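Local coordinates for protein glucuronoarabinoxylan endo-1,4-beta-xylanase (Clostridium papyrosolvens, PDB 4FMV) that cleaves internal beta-1,4 linkages of xylan as a family 30, subfamily 8 glycoside hydrolase with altered substrate specificity, at residues N122-Y127 and V133-I138; Q141-Y146 and M230-F235; P296-V301 and D319-I324. One frame throughout, in Å; residues are numbered along the deposited sequence.

Interaction 1 of 3, residues N122-Y127 and V133-I138; sequences NAYVKY and VDLYAI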
loop_
_atom_site.group_PDB
_atom_site.type_symbol
_atom_site.label_atom_id
_atom_site.label_comp_id
_atom_site.label_asym_id
_atom_site.label_seq_id
_atom_site.Cartn_x
_atom_site.Cartn_y
_atom_site.Cartn_z
ATOM N N ASN A 122 2.108 10.434 19.433
ATOM C CA ASN A 122 1.838 11.849 19.199
ATOM C C ASN A 122 3.122 12.655 19.012
ATOM O O ASN A 122 3.141 13.640 18.299
ATOM C CB ASN A 122 1.005 12.446 20.338
ATOM C CG ASN A 122 -0.478 12.350 20.081
ATOM O OD1 ASN A 122 -0.911 12.261 18.933
ATOM N ND2 ASN A 122 -1.271 12.377 21.147
ATOM N N ALA A 123 4.200 12.244 19.663
ATOM C CA ALA A 123 5.437 13.011 19.549
ATOM C C ALA A 123 6.064 12.848 18.155
ATOM O O ALA A 123 6.703 13.768 17.630
ATOM C CB ALA A 123 6.431 12.627 20.674
ATOM N N TYR A 124 5.881 11.671 17.568
ATOM C CA TYR A 124 6.329 11.415 16.199
ATOM C C TYR A 124 5.540 12.261 15.215
ATOM O O TYR A 124 6.107 12.924 14.352
ATOM C CB TYR A 124 6.183 9.938 15.846
ATOM C CG TYR A 124 7.037 9.515 14.666
ATOM C CD1 TYR A 124 8.389 9.234 14.833
ATOM C CD2 TYR A 124 6.502 9.400 13.391
ATOM C CE1 TYR A 124 9.187 8.835 13.765
ATOM C CE2 TYR A 124 7.297 9.018 12.304
ATOM C CZ TYR A 124 8.641 8.724 12.502
ATOM O OH TYR A 124 9.455 8.337 11.440
ATOM N N VAL A 125 4.225 12.243 15.346
ATOM C CA VAL A 125 3.385 13.126 14.551
ATOM C C VAL A 125 3.808 14.601 14.673
ATOM O O VAL A 125 3.884 15.310 13.678
ATOM C CB VAL A 125 1.924 12.969 14.976
ATOM C CG1 VAL A 125 1.010 13.908 14.166
ATOM C CG2 VAL A 125 1.502 11.500 14.834
ATOM N N LYS A 126 4.074 15.069 15.892
ATOM C CA LYS A 126 4.385 16.483 16.083
ATOM C C LYS A 126 5.768 16.827 15.525
ATOM O O LYS A 126 5.945 17.866 14.892
ATOM C CB LYS A 126 4.236 16.910 17.547
ATOM C CG LYS A 126 4.575 18.392 17.810
ATOM C CD LYS A 126 4.538 18.679 19.317
ATOM C CE LYS A 126 4.681 20.180 19.659
ATOM N NZ LYS A 126 6.007 20.740 19.297
ATOM N N TYR A 127 6.749 15.957 15.736
ATOM C CA TYR A 127 8.068 16.159 15.121
ATOM C C TYR A 127 7.951 16.313 13.602
ATOM O O TYR A 127 8.545 17.214 12.994
ATOM C CB TYR A 127 8.975 14.970 15.444
ATOM C CG TYR A 127 10.276 14.953 14.686
ATOM C CD1 TYR A 127 11.222 15.965 14.865
ATOM C CD2 TYR A 127 10.582 13.918 13.797
ATOM C CE1 TYR A 127 12.437 15.952 14.185
ATOM C CE2 TYR A 127 11.803 13.901 13.108
ATOM C CZ TYR A 127 12.719 14.920 13.310
ATOM O OH TYR A 127 13.921 14.924 12.629
ATOM N N VAL A 133 6.114 18.156 7.537
ATOM C CA VAL A 133 5.445 16.991 6.970
ATOM C C VAL A 133 4.178 16.722 7.782
ATOM O O VAL A 133 4.251 16.456 8.991
ATOM C CB VAL A 133 6.386 15.749 6.991
ATOM C CG1 VAL A 133 5.637 14.453 6.621
ATOM C CG2 VAL A 133 7.582 15.983 6.081
ATOM N N ASP A 134 3.011 16.793 7.153
ATOM C CA ASP A 134 1.815 16.442 7.899
ATOM C C ASP A 134 1.556 14.963 7.624
ATOM O O ASP A 134 1.119 14.578 6.521
ATOM C CB ASP A 134 0.626 17.308 7.446
ATOM C CG ASP A 134 0.766 18.788 7.866
ATOM O OD1 ASP A 134 1.446 19.066 8.880
ATOM O OD2 ASP A 134 0.185 19.675 7.188
ATOM N N LEU A 135 1.798 14.130 8.635
ATOM C CA LEU A 135 1.637 12.686 8.466
ATOM C C LEU A 135 0.201 12.369 8.111
ATOM O O LEU A 135 -0.715 12.852 8.780
ATOM C CB LEU A 135 1.948 11.944 9.755
ATOM C CG LEU A 135 3.350 11.474 10.077
ATOM C CD1 LEU A 135 3.236 10.507 11.274
ATOM C CD2 LEU A 135 4.019 10.824 8.867
ATOM N N TYR A 136 0.004 11.525 7.103
ATOM C CA TYR A 136 -1.352 11.144 6.716
ATOM C C TYR A 136 -2.005 10.269 7.781
ATOM O O TYR A 136 -3.171 10.449 8.106
ATOM C CB TYR A 136 -1.368 10.426 5.351
ATOM C CG TYR A 136 -2.761 10.279 4.785
ATOM C CD1 TYR A 136 -3.313 11.277 4.003
ATOM C CD2 TYR A 136 -3.539 9.160 5.073
ATOM C CE1 TYR A 136 -4.595 11.170 3.497
ATOM C CE2 TYR A 136 -4.821 9.045 4.578
ATOM C CZ TYR A 136 -5.336 10.050 3.789
ATOM O OH TYR A 136 -6.602 9.943 3.299
ATOM N N ALA A 137 -1.253 9.297 8.297
ATOM C CA ALA A 137 -1.762 8.376 9.307
ATOM C C ALA A 137 -0.597 7.777 10.087
ATOM O O ALA A 137 0.547 7.780 9.618
ATOM C CB ALA A 137 -2.581 7.239 8.646
ATOM N N ILE A 138 -0.892 7.257 11.275
ATOM C CA ILE A 138 0.104 6.574 12.073
ATOM C C ILE A 138 -0.490 5.270 12.613
ATOM O O ILE A 138 -1.653 5.253 13.018
ATOM C CB ILE A 138 0.627 7.484 13.214
ATOM C CG1 ILE A 138 1.907 6.887 13.835
ATOM C CG2 ILE A 138 -0.488 7.754 14.262
ATOM C CD1 ILE A 138 2.737 7.930 14.633
HETATM O O HOH W 1 2.770 15.488 11.199
#

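Interaction 2 of 3, residues Q141-Y146 and M230-F235; sequences QNEPDY and MTEKYF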
loop_
_atom_site.group_PDB
_atom_site.type_symbol
_atom_site.label_atom_id
_atom_site.label_comp_id
_atom_site.label_asym_id
_atom_site.label_seq_id
_atom_site.Cartn_x
_atom_site.Cartn_y
_atom_site.Cartn_z
ATOM N N GLN A 141 0.550 -0.730 15.588
ATOM C CA GLN A 141 1.601 -1.740 15.600
ATOM C C GLN A 141 1.765 -2.427 14.238
ATOM O O GLN A 141 0.769 -2.842 13.626
ATOM C CB GLN A 141 1.239 -2.811 16.673
ATOM C CG GLN A 141 2.190 -4.052 16.695
ATOM C CD GLN A 141 3.593 -3.745 17.208
ATOM O OE1 GLN A 141 3.747 -3.127 18.262
ATOM N NE2 GLN A 141 4.636 -4.194 16.463
ATOM N N ASN A 142 3.004 -2.668 13.828
ATOM C CA ASN A 142 3.280 -3.581 12.723
ATOM C C ASN A 142 3.130 -5.054 13.144
ATOM O O ASN A 142 3.772 -5.493 14.102
ATOM C CB ASN A 142 4.712 -3.395 12.232
ATOM C CG ASN A 142 5.032 -4.303 11.067
ATOM O OD1 ASN A 142 4.505 -4.099 9.972
ATOM N ND2 ASN A 142 5.867 -5.330 11.293
ATOM N N GLU A 143 2.326 -5.814 12.408
ATOM C CA GLU A 143 2.174 -7.265 12.627
ATOM C C GLU A 143 2.145 -7.674 14.094
ATOM O O GLU A 143 2.993 -8.455 14.542
ATOM C CB GLU A 143 3.257 -8.046 11.868
ATOM C CG GLU A 143 3.230 -7.726 10.366
ATOM C CD GLU A 143 4.112 -8.621 9.536
ATOM O OE1 GLU A 143 4.744 -9.522 10.099
ATOM O OE2 GLU A 143 4.174 -8.412 8.310
ATOM N N PRO A 144 1.156 -7.158 14.843
ATOM C CA PRO A 144 1.008 -7.493 16.259
ATOM C C PRO A 144 0.774 -8.979 16.424
ATOM O O PRO A 144 0.950 -9.492 17.530
ATOM C CB PRO A 144 -0.270 -6.755 16.649
ATOM C CG PRO A 144 -1.060 -6.689 15.338
ATOM C CD PRO A 144 0.034 -6.337 14.356
ATOM N N ASP A 145 0.299 -9.631 15.360
ATOM C CA ASP A 145 0.043 -11.088 15.359
ATOM C C ASP A 145 1.135 -11.965 14.720
ATOM O O ASP A 145 0.920 -13.162 14.573
ATOM C CB ASP A 145 -1.321 -11.406 14.741
ATOM C CG ASP A 145 -1.452 -10.870 13.322
ATOM O OD1 ASP A 145 -0.507 -10.188 12.860
ATOM O OD2 ASP A 145 -2.487 -11.137 12.674
ATOM N N TYR A 146 2.242 -11.408 14.222
ATOM C CA TYR A 146 3.387 -12.280 14.095
ATOM C C TYR A 146 4.541 -11.511 14.699
ATOM O O TYR A 146 5.446 -11.090 13.995
ATOM C CB TYR A 146 3.570 -12.312 12.567
ATOM C CG TYR A 146 4.407 -13.400 11.963
ATOM C CD1 TYR A 146 3.894 -14.674 11.792
ATOM C CD2 TYR A 146 5.700 -13.139 11.519
ATOM C CE1 TYR A 146 4.645 -15.670 11.222
ATOM C CE2 TYR A 146 6.473 -14.141 10.955
ATOM C CZ TYR A 146 5.935 -15.402 10.805
ATOM O OH TYR A 146 6.682 -16.419 10.237
ATOM N N MET A 230 -3.456 -2.242 1.752
ATOM C CA MET A 230 -2.494 -3.309 1.958
ATOM C C MET A 230 -1.168 -2.562 2.141
ATOM O O MET A 230 -0.659 -1.939 1.206
ATOM C CB MET A 230 -2.432 -4.148 0.692
ATOM C CG MET A 230 -1.849 -5.525 0.862
ATOM S SD MET A 230 -0.155 -5.544 1.440
ATOM C CE MET A 230 0.711 -4.693 0.097
ATOM N N THR A 231 -0.652 -2.573 3.367
ATOM C CA THR A 231 0.493 -1.730 3.731
ATOM C C THR A 231 1.904 -2.323 3.670
ATOM O O THR A 231 2.881 -1.600 3.873
ATOM C CB THR A 231 0.278 -1.152 5.150
ATOM O OG1 THR A 231 0.186 -2.227 6.096
ATOM C CG2 THR A 231 -0.990 -0.337 5.195
ATOM N N GLU A 232 2.032 -3.635 3.531
ATOM C CA GLU A 232 3.351 -4.225 3.280
ATOM C C GLU A 232 3.283 -5.534 2.514
ATOM O O GLU A 232 2.564 -6.458 2.924
ATOM C CB GLU A 232 4.068 -4.456 4.607
ATOM C CG GLU A 232 5.584 -4.723 4.472
ATOM C CD GLU A 232 6.133 -5.378 5.705
ATOM O OE1 GLU A 232 5.975 -4.805 6.795
ATOM O OE2 GLU A 232 6.691 -6.478 5.598
ATOM N N LYS A 233 4.067 -5.652 1.447
ATOM C CA LYS A 233 4.317 -6.941 0.811
ATOM C C LYS A 233 5.637 -6.811 0.051
ATOM O O LYS A 233 5.937 -5.751 -0.513
ATOM C CB LYS A 233 3.146 -7.318 -0.119
ATOM C CG LYS A 233 3.273 -8.697 -0.817
ATOM C CD LYS A 233 3.439 -9.845 0.194
ATOM C CE LYS A 233 3.459 -11.228 -0.505
ATOM N NZ LYS A 233 2.118 -11.635 -1.038
ATOM N N TYR A 234 6.412 -7.878 -0.027
ATOM C CA TYR A 234 7.516 -7.887 -0.980
ATOM C C TYR A 234 7.471 -9.169 -1.793
ATOM O O TYR A 234 6.754 -10.131 -1.440
ATOM C CB TYR A 234 8.877 -7.723 -0.276
ATOM C CG TYR A 234 9.273 -8.948 0.507
ATOM C CD1 TYR A 234 9.973 -9.987 -0.112
ATOM C CD2 TYR A 234 8.923 -9.095 1.844
ATOM C CE1 TYR A 234 10.327 -11.142 0.580
ATOM C CE2 TYR A 234 9.300 -10.246 2.552
ATOM C CZ TYR A 234 9.993 -11.256 1.909
ATOM O OH TYR A 234 10.360 -12.404 2.588
ATOM N N PHE A 235 8.204 -9.163 -2.904
ATOM C CA PHE A 235 8.431 -10.361 -3.693
ATOM C C PHE A 235 9.936 -10.505 -3.850
ATOM O O PHE A 235 10.674 -9.508 -3.923
ATOM C CB PHE A 235 7.705 -10.285 -5.044
ATOM C CG PHE A 235 6.204 -10.300 -4.909
ATOM C CD1 PHE A 235 5.509 -9.126 -4.656
ATOM C CD2 PHE A 235 5.494 -11.497 -4.997
ATOM C CE1 PHE A 235 4.127 -9.137 -4.492
ATOM C CE2 PHE A 235 4.115 -11.517 -4.857
ATOM C CZ PHE A 235 3.426 -10.326 -4.599
HETATM O O HOH W 2 6.584 -6.451 8.843
#

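Interaction 3 of 3, residues P296-V301 and D319-I324; sequences PGYKRV and DNKAVI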
loop_
_atom_site.group_PDB
_atom_site.type_symbol
_atom_site.label_atom_id
_atom_site.label_comp_id
_atom_site.label_asym_id
_atom_site.label_seq_id
_atom_site.Cartn_x
_atom_site.Cartn_y
_atom_site.Cartn_z
ATOM N N PRO A 296 -3.855 9.610 -6.984
ATOM C CA PRO A 296 -4.737 9.736 -5.831
ATOM C C PRO A 296 -6.018 10.493 -6.203
ATOM O O PRO A 296 -5.957 11.590 -6.783
ATOM C CB PRO A 296 -3.893 10.580 -4.875
ATOM C CG PRO A 296 -2.497 10.116 -5.154
ATOM C CD PRO A 296 -2.457 9.935 -6.650
ATOM N N GLY A 297 -7.169 9.921 -5.856
ATOM C CA GLY A 297 -8.425 10.568 -6.172
ATOM C C GLY A 297 -9.135 9.960 -7.363
ATOM O O GLY A 297 -10.309 10.230 -7.575
ATOM N N TYR A 298 -8.432 9.133 -8.133
ATOM C CA TYR A 298 -9.063 8.328 -9.175
ATOM C C TYR A 298 -9.968 7.309 -8.492
ATOM O O TYR A 298 -9.853 7.058 -7.289
ATOM C CB TYR A 298 -8.027 7.571 -10.000
ATOM C CG TYR A 298 -7.355 8.371 -11.105
ATOM C CD1 TYR A 298 -7.009 9.708 -10.920
ATOM C CD2 TYR A 298 -7.073 7.785 -12.317
ATOM C CE1 TYR A 298 -6.384 10.433 -11.914
ATOM C CE2 TYR A 298 -6.453 8.489 -13.325
ATOM C CZ TYR A 298 -6.100 9.811 -13.119
ATOM O OH TYR A 298 -5.488 10.515 -14.130
ATOM N N LYS A 299 -10.898 6.750 -9.247
ATOM C CA LYS A 299 -11.716 5.679 -8.726
ATOM C C LYS A 299 -11.570 4.442 -9.607
ATOM O O LYS A 299 -11.433 4.551 -10.813
ATOM C CB LYS A 299 -13.175 6.125 -8.675
ATOM C CG LYS A 299 -13.412 7.225 -7.669
ATOM C CD LYS A 299 -14.834 7.721 -7.706
ATOM C CE LYS A 299 -15.044 8.800 -6.648
ATOM N NZ LYS A 299 -16.465 9.248 -6.647
ATOM N N ARG A 300 -11.596 3.260 -9.012
ATOM C CA ARG A 300 -11.730 2.086 -9.837
ATOM C C ARG A 300 -13.134 2.105 -10.447
ATOM O O ARG A 300 -14.087 2.623 -9.845
ATOM C CB ARG A 300 -11.497 0.821 -9.028
ATOM C CG ARG A 300 -11.552 -0.425 -9.868
ATOM C CD ARG A 300 -11.168 -1.641 -9.067
ATOM N NE ARG A 300 -12.253 -2.096 -8.204
ATOM C CZ ARG A 300 -13.149 -3.005 -8.560
ATOM N NH1 ARG A 300 -13.105 -3.534 -9.772
ATOM N NH2 ARG A 300 -14.099 -3.373 -7.714
ATOM N N VAL A 301 -13.261 1.571 -11.653
ATOM C CA VAL A 301 -14.571 1.409 -12.272
ATOM C C VAL A 301 -14.733 -0.035 -12.726
ATOM O O VAL A 301 -13.747 -0.776 -12.815
ATOM C CB VAL A 301 -14.750 2.350 -13.478
ATOM C CG1 VAL A 301 -14.609 3.806 -13.034
ATOM C CG2 VAL A 301 -13.730 2.024 -14.562
ATOM N N ASP A 319 -9.500 12.792 -13.333
ATOM C CA ASP A 319 -8.798 13.849 -14.076
ATOM C C ASP A 319 -9.004 13.742 -15.594
ATOM O O ASP A 319 -8.061 13.937 -16.374
ATOM C CB ASP A 319 -7.300 13.849 -13.749
ATOM C CG ASP A 319 -6.582 15.069 -14.287
ATOM O OD1 ASP A 319 -7.184 16.159 -14.274
ATOM O OD2 ASP A 319 -5.421 14.936 -14.730
ATOM N N ASN A 320 -10.232 13.424 -15.996
ATOM C CA ASN A 320 -10.612 13.311 -17.406
ATOM C C ASN A 320 -9.735 12.341 -18.178
ATOM O O ASN A 320 -9.466 12.537 -19.373
ATOM C CB ASN A 320 -10.616 14.683 -18.090
ATOM C CG ASN A 320 -11.268 15.755 -17.238
ATOM O OD1 ASN A 320 -12.460 15.687 -16.939
ATOM N ND2 ASN A 320 -10.483 16.749 -16.833
ATOM N N LYS A 321 -9.287 11.300 -17.477
ATOM C CA LYS A 321 -8.476 10.234 -18.059
ATOM C C LYS A 321 -9.095 8.860 -17.751
ATOM O O LYS A 321 -9.779 8.684 -16.730
ATOM C CB LYS A 321 -7.037 10.309 -17.514
ATOM C CG LYS A 321 -6.277 11.560 -17.971
ATOM C CD LYS A 321 -4.978 11.751 -17.215
ATOM C CE LYS A 321 -4.274 13.017 -17.701
ATOM N NZ LYS A 321 -5.173 14.210 -17.598
ATOM N N ALA A 322 -8.861 7.892 -18.633
ATOM C CA ALA A 322 -9.224 6.495 -18.372
ATOM C C ALA A 322 -7.950 5.672 -18.328
ATOM O O ALA A 322 -7.049 5.897 -19.140
ATOM C CB ALA A 322 -10.129 5.972 -19.460
ATOM N N VAL A 323 -7.880 4.733 -17.383
ATOM C CA VAL A 323 -6.740 3.842 -17.223
ATOM C C VAL A 323 -7.201 2.380 -17.162
ATOM O O VAL A 323 -8.106 2.041 -16.379
ATOM C CB VAL A 323 -5.948 4.166 -15.936
ATOM C CG1 VAL A 323 -4.753 3.251 -15.817
ATOM C CG2 VAL A 323 -5.500 5.641 -15.928
ATOM N N ILE A 324 -6.588 1.535 -17.998
ATOM C CA ILE A 324 -6.841 0.086 -18.032
ATOM C C ILE A 324 -5.514 -0.629 -17.824
ATOM O O ILE A 324 -4.535 -0.371 -18.535
ATOM C CB ILE A 324 -7.424 -0.377 -19.382
ATOM C CG1 ILE A 324 -8.762 0.309 -19.652
ATOM C CG2 ILE A 324 -7.577 -1.905 -19.425
ATOM C CD1 ILE A 324 -9.173 0.292 -21.123
HETATM O O HOH W 3 -3.934 12.815 -13.475
#

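Interaction 1 of 3, residues N122-Y127 and V133-I138
Tyr124 and Val125, neighbours on helix 114-130, pack against Leu135 and Ile138 in a small, fully buried apolar cluster. Two methyl groups carry the contact from the second segment. Ile138 CD1 lies 3.8 Å from Val125 CG2 and also reaches Tyr124 CB, 4.2 Å away. Leu135 CD1 meets the same Val125 methyl, CG2, at 4.1 Å and approaches Tyr124 CD2 at 4.0 Å, near the plane of the ring and at its edge, the two side chains crossing at about a right angle. Ile138 spans the gap because CG1 stands opposite the backbone N (chi1 -166°) and the chain stays extended to CD1. Ile50 and Ala85 also border Tyr124, and Trp66 meets its ring edge-to-face.

The polar part is entirely water-mediated. One molecule donates to Val125 O (2.7 Å) and to Val133 O (2.8 Å), and accepts a bond from Leu135 N at 3.1 Å, so it joins the helix backbone to the chain approaching the next strand without a direct hydrogen bond between the segments. Helix 114-130 here turns back onto strand 137-139, which it precedes, the helix-on-strand packing of a (beta/alpha)8 barrel.

Interaction 2 of 3, residues Q141-Y146 and M230-F235
Glu232 faces both Asn142 and Glu143, and its two carboxylate oxygens divide the neighbours. OE1 of Glu232 lies 3.6 Å from Asn142 OD1, with the amide and carboxylate planes only 11° apart, while OE2 of Glu232 stands 4.2 Å from Glu143 OE2. No direct hydrogen bond links the segments. A water fills that role, accepting from Asn142 ND2 at 2.8 Å and donating to Glu232 OE1 at 2.7 Å; it also lies 3.2 Å from Glu143 OE2.

In the next shell, Arg47 reconciles the two facing acceptors: NH1 makes a salt bridge to Glu232 OE1, and NH2 donates to Asn142 OD1. Tyr207 OH hydrogen-bonds to Glu232 OE2, and His205 ND1 to Glu143 OE2, so each carboxylate has a further partner outside the two segments. Farther out, Gln141 NE2 binds Asn142 O (2.8 Å) through an almost straight bond lying in its own amide plane, and Gln141 is itself held by Trp88 O and Trp153 NE1. From Glu143 the chain folds into a type I turn, closed by Tyr146 N to Glu143 O.

Two glutamates at the C-terminal ends of barrel strands four and seven, the first preceded by asparagine, are consistent with the paired catalytic carboxylates of clan A retaining glycoside hydrolases.

Interaction 3 of 3, residues P296-V301 and D319-I324
Tyr298 extends its ring to Asp319 and Val323 and its hydroxyl to Lys321, joining the residue just before strand 299-303 to the turn and strand that follow 311-318 in the beta domain packed beside the barrel, an association characteristic of family 30 enzymes. The three strands run antiparallel in the order 299-303, 311-318, 321-328, and the tyrosine therefore bridges from the first to the third.

The tyrosine side chain meets its partners from different directions. Val323 CG2 comes to the ring edge, near the ring plane, 4.0 Å from CE2 of Tyr298, and the two side chains cross at about a right angle. Asp319 CB approaches Tyr298 CE1 obliquely, at 4.0 Å, its carboxylate plane turned 54° from the ring. Lys321 passes the outer end, and its CD lies 3.4 Å from Tyr298 OH. The aliphatic part of the lysine thus borders the hydroxyl, while its amino group turns elsewhere. Ile294 and Thr383 also touch Val323, so the CE2 side of the ring adjoins a buried residue, whereas the CE1 side adjoins exposed Asp319.

Polar links gather around the hydroxyl. A water lies 2.9 Å from Tyr298 OH and donates to Asp319 OD2. Asp319 and Asn320, both with left-handed backbone angles, form the two-residue turn between strands 311-318 and 321-328. Curled at its last torsion (chi4 55°), Lys321 places NZ 3.1 Å from Asp319 O and 3.0 Å from Asp319 OD2, the salt-bridged oxygen, which it meets from above the carboxylate plane.

Along the chain the three contacts come in series, with none nested or crossed. Interaction 1 closes first, a short loop that brings the C-terminal half of helix 114-130 back onto the approach to strand 137-139, tying helix to strand in the barrel wall. Interaction 2 opens directly after that strand, spans 83 intervening residues and joins two strand ends at the barrel mouth. Interaction 3 follows once the barrel is complete and, over 17 intervening residues, joins strands within the side beta domain. The centres of interactions 1 and 2 lie about 20 Å apart; that of interaction 3 is about 27 Å from interaction 2 and about 29 Å from interaction 1. Barrel and side domain form the catalytic part of a longer protein.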